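PDB 3BB7: interpain A from Prevotella intermedia, which probably cleaves proteins as a cysteine protease of the C10 family, present here as a proenzyme fragment with its catalytic nucleophile replaced. Local coordinates for residues 160-163 and 164-167; 173-176 and 177-180; 227-231 and 232-236; 288-291 and 292-296. The protein carries 1 engineered substitution. One frame throughout, in Å; residues are numbered along the deposited sequence.

Contact 1 of 4, residues 160-163 and 164-167; sequences TYDW and ANMK
Asp162 and Asn165 hold each other twice, once between side chains and once between backbones. The side-chain bond is the straighter one: Asn165 ND2 donates to Asp162 OD1 at 2.9 Å with an N-H...O angle of 171°. OD1 lies almost in the amide plane, and ND2 reaches its syn side from somewhat out of the carboxylate plane; the two flat groups stand 83° apart. With chi1 at -170°, Asp162 CG is trans to its own N, and the carboxylate is carried forward to meet Asn165. Water 1 bridges the other oxygen to the backbone, donating to Asp162 OD2 and accepting from Ala164 N at 3.0 Å.

Two consecutive backbone bonds close the turn, Asn165 N to Asp162 O at 3.0 Å and Met166 N to Trp163 O at 3.2 Å. This i to i+3 pattern is that of a short 3-10 turn, set in the peptidase loop between strand 150-154 and helix 176-192; an inverse gamma turn centred on Asp162 leads into it. Water 2 donates to both Trp163 O and Met166 O.

The apolar contact lies on the buried side. Met166 bends at chi2 and brings CE obliquely to within 4.0 Å of Trp163 CE3. Tyr161 CB covers part of one indole face, Trp163 NE1 bonds to Pro131 O, and the ring packs on Leu125 of helix 116-128 and Leu185 of helix 176-192.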
loop_
_atom_site.group_PDB
_atom_site.type_symbol
_atom_site.label_atom_id
_atom_site.label_comp_id
_atom_site.label_asym_id
_atom_site.label_seq_id
_atom_site.Cartn_x
_atom_site.Cartn_y
_atom_site.Cartn_z
ATOM N N THR A 160 -24.169 -5.471 -2.750
ATOM C CA THR A 160 -23.553 -6.768 -2.950
ATOM C C THR A 160 -22.344 -6.534 -3.853
ATOM O O THR A 160 -22.508 -6.300 -5.055
ATOM C CB THR A 160 -24.549 -7.750 -3.606
ATOM O OG1 THR A 160 -25.696 -7.880 -2.747
ATOM C CG2 THR A 160 -23.916 -9.108 -3.801
ATOM N N TYR A 161 -21.138 -6.572 -3.287
ATOM C CA TYR A 161 -19.926 -6.268 -4.067
ATOM C C TYR A 161 -19.792 -7.216 -5.250
ATOM O O TYR A 161 -19.975 -8.429 -5.132
ATOM C CB TYR A 161 -18.668 -6.224 -3.173
ATOM C CG TYR A 161 -18.851 -5.154 -2.140
ATOM C CD1 TYR A 161 -19.197 -5.476 -0.841
ATOM C CD2 TYR A 161 -18.758 -3.792 -2.488
ATOM C CE1 TYR A 161 -19.470 -4.473 0.098
ATOM C CE2 TYR A 161 -18.998 -2.797 -1.562
ATOM C CZ TYR A 161 -19.376 -3.140 -0.260
ATOM O OH TYR A 161 -19.680 -2.133 0.661
ATOM N N ASP A 162 -19.524 -6.663 -6.420
ATOM C CA ASP A 162 -19.571 -7.452 -7.656
ATOM C C ASP A 162 -18.203 -8.079 -7.935
ATOM O O ASP A 162 -17.511 -7.713 -8.898
ATOM C CB ASP A 162 -20.058 -6.576 -8.797
ATOM C CG ASP A 162 -20.371 -7.368 -10.071
ATOM O OD1 ASP A 162 -20.677 -6.701 -11.082
ATOM O OD2 ASP A 162 -20.336 -8.629 -10.077
ATOM N N TRP A 163 -17.809 -9.016 -7.073
ATOM C CA TRP A 163 -16.477 -9.638 -7.164
ATOM C C TRP A 163 -16.163 -10.243 -8.529
ATOM O O TRP A 163 -15.031 -10.172 -8.994
ATOM C CB TRP A 163 -16.292 -10.706 -6.077
ATOM C CG TRP A 163 -16.531 -10.159 -4.695
ATOM C CD1 TRP A 163 -17.559 -10.455 -3.853
ATOM C CD2 TRP A 163 -15.781 -9.117 -4.052
ATOM N NE1 TRP A 163 -17.439 -9.755 -2.683
ATOM C CE2 TRP A 163 -16.370 -8.892 -2.791
ATOM C CE3 TRP A 163 -14.641 -8.385 -4.405
ATOM C CZ2 TRP A 163 -15.854 -7.951 -1.874
ATOM C CZ3 TRP A 163 -14.136 -7.433 -3.504
ATOM C CH2 TRP A 163 -14.758 -7.206 -2.259
ATOM N N ALA A 164 -17.176 -10.815 -9.175
ATOM C CA ALA A 164 -16.956 -11.481 -10.478
ATOM C C ALA A 164 -16.573 -10.500 -11.584
ATOM O O ALA A 164 -16.044 -10.956 -12.610
ATOM C CB ALA A 164 -18.201 -12.299 -10.890
ATOM N N ASN A 165 -16.825 -9.195 -11.389
ATOM C CA ASN A 165 -16.492 -8.167 -12.390
ATOM C C ASN A 165 -15.296 -7.304 -11.994
ATOM O O ASN A 165 -15.034 -6.261 -12.629
ATOM C CB ASN A 165 -17.724 -7.290 -12.697
ATOM C CG ASN A 165 -18.590 -7.854 -13.806
ATOM O OD1 ASN A 165 -18.087 -8.355 -14.828
ATOM N ND2 ASN A 165 -19.901 -7.792 -13.609
ATOM N N MET A 166 -14.540 -7.744 -10.984
ATOM C CA MET A 166 -13.297 -7.046 -10.621
ATOM C C MET A 166 -12.133 -7.560 -11.460
ATOM O O MET A 166 -11.568 -8.603 -11.186
ATOM C CB MET A 166 -12.964 -7.233 -9.135
ATOM C CG MET A 166 -14.070 -6.964 -8.199
ATOM S SD MET A 166 -14.288 -5.224 -7.927
ATOM C CE MET A 166 -15.626 -5.260 -6.686
ATOM N N LYS A 167 -11.760 -6.793 -12.467
ATOM C CA LYS A 167 -10.665 -7.144 -13.348
ATOM C C LYS A 167 -9.329 -6.927 -12.647
ATOM O O LYS A 167 -9.205 -6.030 -11.807
ATOM C CB LYS A 167 -10.790 -6.274 -14.612
ATOM C CG LYS A 167 -9.996 -6.652 -15.803
ATOM C CD LYS A 167 -10.556 -5.936 -17.059
ATOM C CE LYS A 167 -10.042 -6.571 -18.333
ATOM N NZ LYS A 167 -9.520 -7.950 -18.184
HETATM O O HOH W 1 -20.046 -11.025 -8.426
HETATM O O HOH W 2 -12.907 -11.024 -11.015
#

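Contact 2 of 4, residues 173-176 and 177-180; sequences NYTE and AEAN
Thr175 and Glu178 form a capping box at the start of helix 176-192, with Thr175 as the N-cap. Glu178 N donates to Thr175 OG1 at 3.0 Å, and in return Thr175 N donates to Glu178 OE2 at 2.9 Å, close to straight at 165°. OE2 is met on its anti side, somewhat out of the carboxylate plane. The Thr175 hydroxyl sits between its own N and carbonyl carbon (chi1 68°), which turns OG1 in over the first helical turn. Glu178, extended beyond CG, passes 3.2 Å from Thr175 OG1 at CG and so brings OE2 to the Thr175 amide. A negative group here probably gains from the positive end of the helix dipole.

Ala179 N bonds to Thr175 O at 2.9 Å and Asn180 N to Glu176 O at 2.8 Å. Just outside the box, Tyr174 CE1 lies 3.8 Å from Ala179 CB, in the N' and N4 positions of a hydrophobic staple, which this contact resembles.

Tyr174 also meets Tyr170 edge-to-face and, like Ala179, packs on Pro99, while Glu178 touches Asn165 and Lys167 in the loop that leads from strand 150-154 to this helix.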
loop_
_atom_site.group_PDB
_atom_site.type_symbol
_atom_site.label_atom_id
_atom_site.label_comp_id
_atom_site.label_asym_id
_atom_site.label_seq_id
_atom_site.Cartn_x
_atom_site.Cartn_y
_atom_site.Cartn_z
ATOM N N ASN A 173 -8.317 -2.377 -21.757
ATOM C CA ASN A 173 -9.724 -2.556 -22.059
ATOM C C ASN A 173 -10.502 -3.023 -20.837
ATOM O O ASN A 173 -9.958 -3.747 -19.992
ATOM C CB ASN A 173 -9.886 -3.532 -23.222
ATOM C CG ASN A 173 -9.317 -2.969 -24.519
ATOM O OD1 ASN A 173 -8.985 -1.772 -24.603
ATOM N ND2 ASN A 173 -9.171 -3.823 -25.524
ATOM N N TYR A 174 -11.754 -2.575 -20.737
ATOM C CA TYR A 174 -12.679 -3.051 -19.691
ATOM C C TYR A 174 -14.104 -2.615 -20.035
ATOM O O TYR A 174 -14.287 -1.672 -20.811
ATOM C CB TYR A 174 -12.284 -2.487 -18.324
ATOM C CG TYR A 174 -12.164 -0.971 -18.230
ATOM C CD1 TYR A 174 -13.284 -0.183 -17.998
ATOM C CD2 TYR A 174 -10.908 -0.333 -18.338
ATOM C CE1 TYR A 174 -13.164 1.215 -17.896
ATOM C CE2 TYR A 174 -10.782 1.051 -18.237
ATOM C CZ TYR A 174 -11.906 1.808 -18.017
ATOM O OH TYR A 174 -11.811 3.182 -17.896
ATOM N N THR A 175 -15.090 -3.294 -19.448
ATOM C CA THR A 175 -16.498 -3.015 -19.667
ATOM C C THR A 175 -17.007 -2.045 -18.608
ATOM O O THR A 175 -16.389 -1.882 -17.552
ATOM C CB THR A 175 -17.378 -4.269 -19.552
ATOM O OG1 THR A 175 -17.384 -4.715 -18.182
ATOM C CG2 THR A 175 -16.905 -5.408 -20.480
ATOM N N GLU A 176 -18.167 -1.456 -18.856
ATOM C CA GLU A 176 -18.747 -0.564 -17.855
ATOM C C GLU A 176 -19.057 -1.305 -16.567
ATOM O O GLU A 176 -18.851 -0.748 -15.491
ATOM C CB GLU A 176 -20.012 0.108 -18.366
ATOM C CG GLU A 176 -20.512 1.188 -17.413
ATOM C CD GLU A 176 -21.609 2.029 -17.984
ATOM O OE1 GLU A 176 -21.312 3.185 -18.374
ATOM O OE2 GLU A 176 -22.747 1.534 -18.066
ATOM N N ALA A 177 -19.542 -2.544 -16.666
ATOM C CA ALA A 177 -19.828 -3.310 -15.444
ATOM C C ALA A 177 -18.548 -3.589 -14.638
ATOM O O ALA A 177 -18.555 -3.549 -13.403
ATOM C CB ALA A 177 -20.555 -4.614 -15.762
ATOM N N GLU A 178 -17.443 -3.844 -15.327
ATOM C CA GLU A 178 -16.169 -4.033 -14.630
ATOM C C GLU A 178 -15.697 -2.722 -13.969
ATOM O O GLU A 178 -15.207 -2.732 -12.841
ATOM C CB GLU A 178 -15.129 -4.540 -15.619
ATOM C CG GLU A 178 -15.356 -5.995 -15.992
ATOM C CD GLU A 178 -14.614 -6.456 -17.234
ATOM O OE1 GLU A 178 -14.485 -7.687 -17.388
ATOM O OE2 GLU A 178 -14.160 -5.629 -18.051
ATOM N N ALA A 179 -15.848 -1.596 -14.673
ATOM C CA ALA A 179 -15.505 -0.286 -14.116
ATOM C C ALA A 179 -16.364 0.007 -12.905
ATOM O O ALA A 179 -15.848 0.425 -11.873
ATOM C CB ALA A 179 -15.699 0.765 -15.157
ATOM N N ASN A 180 -17.672 -0.201 -13.014
ATOM C CA ASN A 180 -18.548 0.066 -11.873
ATOM C C ASN A 180 -18.275 -0.832 -10.656
ATOM O O ASN A 180 -18.408 -0.412 -9.503
ATOM C CB ASN A 180 -19.989 -0.028 -12.328
ATOM C CG ASN A 180 -20.402 1.186 -13.141
ATOM O OD1 ASN A 180 -19.816 2.263 -12.993
ATOM N ND2 ASN A 180 -21.408 1.031 -13.967
#

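Contact 3 of 4, residues 227-231 and 232-236; sequences ITRAN and YTDEQ. Unlike the reference sequence in segment 227-231: Asn231 (reference Asp).
Tyr232 N bonds back to Arg229 O at 2.9 Å, and Asn231 N before it to Thr228 O at 3.2 Å, giving a short 3-10 segment, residues 229-231, that leads from strand 225-228 toward helix 234-246. Across this turn Arg229, stretched out from CG to NE, offers NH2 to Asp234 OD1 in a salt bridge of 2.9 Å. The oxygen lies near the guanidinium plane, the NH2 approaches from above the carboxylate, and the two planes are 85° apart. Water 3 accepts from Arg229 NE and donates to Asp234 OD1 and to Tyr232 O. Outside the turn, Arg229 NH1 bonds to Ile296 O and Gln311 OE1, and NH2 to Asp297 O, so the guanidinium can hardly rotate.

The edge of the Tyr232 ring faces Thr228 O, which lies in the ring plane 3.3 Å from Tyr232 CD1. Its far end reaches Ile227, whose CD1 is 4.1 Å from Tyr232 CZ, the two side chains meeting at about a right angle.

Beyond Tyr232, Thr233 N donates to Gln236 OE1 at 2.9 Å and Gln236 N to Thr233 OG1 at 3.1 Å. These reciprocal bonds make a capping box, starting the helix after the edge strand of the main sheet.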
loop_
_atom_site.group_PDB
_atom_site.type_symbol
_atom_site.label_atom_id
_atom_site.label_comp_id
_atom_site.label_asym_id
_atom_site.label_seq_id
_atom_site.Cartn_x
_atom_site.Cartn_y
_atom_site.Cartn_z
ATOM N N ILE A 227 -2.206 -1.103 13.921
ATOM C CA ILE A 227 -1.053 -1.026 14.844
ATOM C C ILE A 227 0.015 -0.128 14.239
ATOM O O ILE A 227 0.054 0.054 13.015
ATOM C CB ILE A 227 -0.502 -2.431 15.177
ATOM C CG1 ILE A 227 0.038 -3.162 13.932
ATOM C CG2 ILE A 227 -1.591 -3.259 15.941
ATOM C CD1 ILE A 227 0.758 -4.461 14.284
ATOM N N THR A 228 0.860 0.451 15.087
ATOM C CA THR A 228 1.874 1.361 14.579
ATOM C C THR A 228 3.291 0.893 14.929
ATOM O O THR A 228 3.539 0.356 16.013
ATOM C CB THR A 228 1.591 2.792 15.005
ATOM O OG1 THR A 228 2.345 3.708 14.176
ATOM C CG2 THR A 228 1.945 3.003 16.441
ATOM N N ARG A 229 4.206 1.059 13.968
ATOM C CA ARG A 229 5.528 0.452 14.104
ATOM C C ARG A 229 6.327 0.977 15.283
ATOM O O ARG A 229 7.111 0.237 15.852
ATOM C CB ARG A 229 6.340 0.604 12.810
ATOM C CG ARG A 229 7.579 -0.269 12.850
ATOM C CD ARG A 229 8.289 -0.258 11.517
ATOM N NE ARG A 229 9.580 -0.912 11.664
ATOM C CZ ARG A 229 10.291 -1.422 10.657
ATOM N NH1 ARG A 229 9.844 -1.368 9.397
ATOM N NH2 ARG A 229 11.454 -2.011 10.920
ATOM N N ALA A 230 6.120 2.240 15.661
ATOM C CA ALA A 230 6.885 2.822 16.752
ATOM C C ALA A 230 6.717 2.060 18.065
ATOM O O ALA A 230 7.577 2.145 18.931
ATOM C CB ALA A 230 6.504 4.273 16.945
ATOM N N ASN A 231 5.640 1.279 18.175
ATOM C CA ASN A 231 5.396 0.470 19.370
ATOM C C ASN A 231 6.154 -0.861 19.425
ATOM O O ASN A 231 6.121 -1.549 20.443
ATOM C CB ASN A 231 3.893 0.177 19.496
ATOM C CG ASN A 231 3.078 1.393 19.891
ATOM O OD1 ASN A 231 1.866 1.379 19.767
ATOM N ND2 ASN A 231 3.731 2.433 20.379
ATOM N N TYR A 232 6.829 -1.216 18.336
ATOM C CA TYR A 232 7.471 -2.535 18.191
ATOM C C TYR A 232 8.952 -2.429 17.857
ATOM O O TYR A 232 9.383 -1.536 17.101
ATOM C CB TYR A 232 6.805 -3.314 17.061
ATOM C CG TYR A 232 5.339 -3.624 17.365
ATOM C CD1 TYR A 232 4.343 -2.696 17.082
ATOM C CD2 TYR A 232 4.956 -4.850 17.918
ATOM C CE1 TYR A 232 2.993 -2.972 17.378
ATOM C CE2 TYR A 232 3.618 -5.124 18.208
ATOM C CZ TYR A 232 2.650 -4.205 17.900
ATOM O OH TYR A 232 1.339 -4.502 18.192
ATOM N N THR A 233 9.746 -3.389 18.339
ATOM C CA THR A 233 11.114 -3.475 17.827
ATOM C C THR A 233 11.062 -3.981 16.380
ATOM O O THR A 233 10.040 -4.553 15.936
ATOM C CB THR A 233 11.975 -4.442 18.620
ATOM O OG1 THR A 233 11.448 -5.762 18.443
ATOM C CG2 THR A 233 11.991 -4.086 20.121
ATOM N N ASP A 234 12.163 -3.824 15.645
ATOM C CA ASP A 234 12.200 -4.276 14.255
ATOM C C ASP A 234 11.919 -5.769 14.177
ATOM O O ASP A 234 11.194 -6.218 13.293
ATOM C CB ASP A 234 13.586 -3.984 13.661
ATOM C CG ASP A 234 13.883 -2.511 13.588
ATOM O OD1 ASP A 234 12.912 -1.728 13.453
ATOM O OD2 ASP A 234 15.083 -2.139 13.639
ATOM N N GLU A 235 12.507 -6.543 15.093
ATOM C CA GLU A 235 12.293 -7.990 15.086
ATOM C C GLU A 235 10.820 -8.330 15.369
ATOM O O GLU A 235 10.235 -9.243 14.756
ATOM C CB GLU A 235 13.235 -8.681 16.082
ATOM C CG GLU A 235 14.725 -8.484 15.729
ATOM C CD GLU A 235 15.277 -7.020 15.967
ATOM O OE1 GLU A 235 14.715 -6.215 16.768
ATOM O OE2 GLU A 235 16.312 -6.664 15.334
ATOM N N GLN A 236 10.202 -7.618 16.312
ATOM C CA GLN A 236 8.803 -7.893 16.632
ATOM C C GLN A 236 7.907 -7.552 15.450
ATOM O O GLN A 236 6.971 -8.302 15.129
ATOM C CB GLN A 236 8.389 -7.063 17.837
ATOM C CG GLN A 236 9.018 -7.559 19.121
ATOM C CD GLN A 236 8.936 -6.555 20.261
ATOM O OE1 GLN A 236 8.506 -5.408 20.085
ATOM N NE2 GLN A 236 9.404 -6.966 21.431
HETATM O O HOH W 3 10.347 -1.233 14.424
HETATM O O HOH W 4 10.288 1.036 17.836
#

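Contact 4 of 4, residues 288-291 and 292-296; sequences GDVD and GYYKI
Tyr294 lays its ring back along the chain so that the hydroxyl end meets Val290. Its OH donates to Val290 O at 2.7 Å, in the carbonyl plane with a C=O...O angle of 147°. The same oxygen skirts the ring edge, 3.4 Å from Tyr294 CE2, and Asp291 C lies near the ring plane, 4.2 Å from Tyr294 CE2. Val290 CB lies near the same end, 3.9 Å from Tyr294 OH. The ring gets there because Tyr294 CG is beside its own N and opposite the carbonyl carbon (chi1 -67°). Trp284 NE1 also donates to Val290 O, so two side-chain donors grip one backbone oxygen and fix the peptide after Val290.

That peptide is the last of a type II beta turn from Gly288 to Asp291, closed by Asp291 N to Gly288 O at 3.1 Å. Val290 takes the third position with a left-handed phi of 55°, unusual for a branched residue. From the turn the chain enters strand 292-294 through Gly292, where the backbone shape would drive a side chain into Asp291 O. The strand pairs with 280-283 of the peptidase part on one side and with 35-39 on the other; the latter falls in the Spi inhibitor family region of the prosegment, so the sheet runs from one part into the other.

Tyr294 meets both Trp54 and Trp284 edge-to-face, and Val290 packs on Phe23, Phe43 and Phe51. Asp291 turns aside, its OD1 accepting from Trp284 N, and its side chain is about 11 Å from that of Ala116, the engineered residue at the predicted nucleophile position.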
loop_
_atom_site.group_PDB
_atom_site.type_symbol
_atom_site.label_atom_id
_atom_site.label_comp_id
_atom_site.label_asym_id
_atom_site.label_seq_id
_atom_site.Cartn_x
_atom_site.Cartn_y
_atom_site.Cartn_z
ATOM N N GLY A 288 0.325 -0.689 -10.922
ATOM C CA GLY A 288 1.392 -1.673 -11.076
ATOM C C GLY A 288 2.775 -1.043 -11.189
ATOM O O GLY A 288 3.790 -1.767 -11.088
ATOM N N ASP A 289 2.855 0.278 -11.326
ATOM C CA ASP A 289 4.164 0.907 -11.498
ATOM C C ASP A 289 5.071 0.520 -10.326
ATOM O O ASP A 289 4.748 0.761 -9.169
ATOM C CB ASP A 289 4.046 2.417 -11.495
ATOM C CG ASP A 289 3.356 2.974 -12.735
ATOM O OD1 ASP A 289 3.170 4.229 -12.777
ATOM O OD2 ASP A 289 3.033 2.196 -13.671
ATOM N N VAL A 290 6.228 -0.010 -10.677
ATOM C CA VAL A 290 7.307 -0.394 -9.758
ATOM C C VAL A 290 6.953 -1.353 -8.620
ATOM O O VAL A 290 7.700 -1.456 -7.653
ATOM C CB VAL A 290 8.205 0.824 -9.321
ATOM C CG1 VAL A 290 8.845 1.490 -10.548
ATOM C CG2 VAL A 290 7.449 1.861 -8.477
ATOM N N ASP A 291 5.868 -2.113 -8.784
ATOM C CA ASP A 291 5.585 -3.190 -7.829
ATOM C C ASP A 291 6.776 -4.156 -7.855
ATOM O O ASP A 291 7.414 -4.353 -8.903
ATOM C CB ASP A 291 4.283 -3.946 -8.156
ATOM C CG ASP A 291 3.038 -3.121 -7.943
ATOM O OD1 ASP A 291 3.136 -2.006 -7.386
ATOM O OD2 ASP A 291 1.933 -3.630 -8.311
ATOM N N GLY A 292 7.108 -4.726 -6.702
ATOM C CA GLY A 292 8.280 -5.609 -6.592
ATOM C C GLY A 292 8.572 -5.935 -5.151
ATOM O O GLY A 292 7.697 -5.776 -4.291
ATOM N N TYR A 293 9.800 -6.382 -4.873
ATOM C CA TYR A 293 10.214 -6.736 -3.508
ATOM C C TYR A 293 11.127 -5.663 -2.962
ATOM O O TYR A 293 12.086 -5.239 -3.617
ATOM C CB TYR A 293 10.928 -8.073 -3.531
ATOM C CG TYR A 293 10.002 -9.276 -3.623
ATOM C CD1 TYR A 293 9.773 -10.087 -2.512
ATOM C CD2 TYR A 293 9.332 -9.571 -4.798
ATOM C CE1 TYR A 293 8.946 -11.212 -2.611
ATOM C CE2 TYR A 293 8.500 -10.698 -4.907
ATOM C CZ TYR A 293 8.289 -11.487 -3.795
ATOM O OH TYR A 293 7.485 -12.605 -3.918
ATOM N N TYR A 294 10.833 -5.231 -1.746
ATOM C CA TYR A 294 11.510 -4.088 -1.135
ATOM C C TYR A 294 11.847 -4.332 0.319
ATOM O O TYR A 294 11.115 -5.018 1.022
ATOM C CB TYR A 294 10.589 -2.853 -1.245
ATOM C CG TYR A 294 10.425 -2.417 -2.696
ATOM C CD1 TYR A 294 11.352 -1.547 -3.277
ATOM C CD2 TYR A 294 9.373 -2.886 -3.494
ATOM C CE1 TYR A 294 11.268 -1.176 -4.609
ATOM C CE2 TYR A 294 9.263 -2.487 -4.862
ATOM C CZ TYR A 294 10.219 -1.611 -5.388
ATOM O OH TYR A 294 10.192 -1.225 -6.712
ATOM N N LYS A 295 12.932 -3.750 0.784
ATOM C CA LYS A 295 13.261 -3.838 2.210
ATOM C C LYS A 295 12.403 -2.918 3.064
ATOM O O LYS A 295 12.257 -1.719 2.787
ATOM C CB LYS A 295 14.739 -3.497 2.411
ATOM C CG LYS A 295 15.663 -4.636 1.952
ATOM C CD LYS A 295 17.069 -4.440 2.421
ATOM C CE LYS A 295 17.862 -5.735 2.297
ATOM N NZ LYS A 295 17.756 -6.613 3.498
ATOM N N ILE A 296 11.853 -3.481 4.127
ATOM C CA ILE A 296 11.250 -2.674 5.190
ATOM C C ILE A 296 11.877 -2.970 6.567
ATOM O O ILE A 296 11.712 -2.176 7.502
ATOM C CB ILE A 296 9.712 -2.769 5.296
ATOM C CG1 ILE A 296 9.294 -4.182 5.702
ATOM C CG2 ILE A 296 9.048 -2.270 3.979
ATOM C CD1 ILE A 296 7.839 -4.287 6.200
#

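Overall arrangement
Contacts 1 and 2 are surface arrangements, centres 10 Å apart, that meet at the same helix: the loop of contact 1 lies against the start of helix 176-192, where Asn165 and Lys167 touch Glu178. Contacts 3 and 4 are partly buried and both reach the main sheet, contact 3 at its edge strand 225-228 and contact 4 inside it. They touch through Arg229 and Ile296. Contacts 2 and 3 both cap helices, one using a glutamate and the other a glutamine, but contact 3 adds a salt bridge with several partners. Contact 4, nearest the chain's centre, depends instead on one tyrosine hydroxyl among aromatic rings. Contacts 1 and 3 lie on opposite sides of that centre.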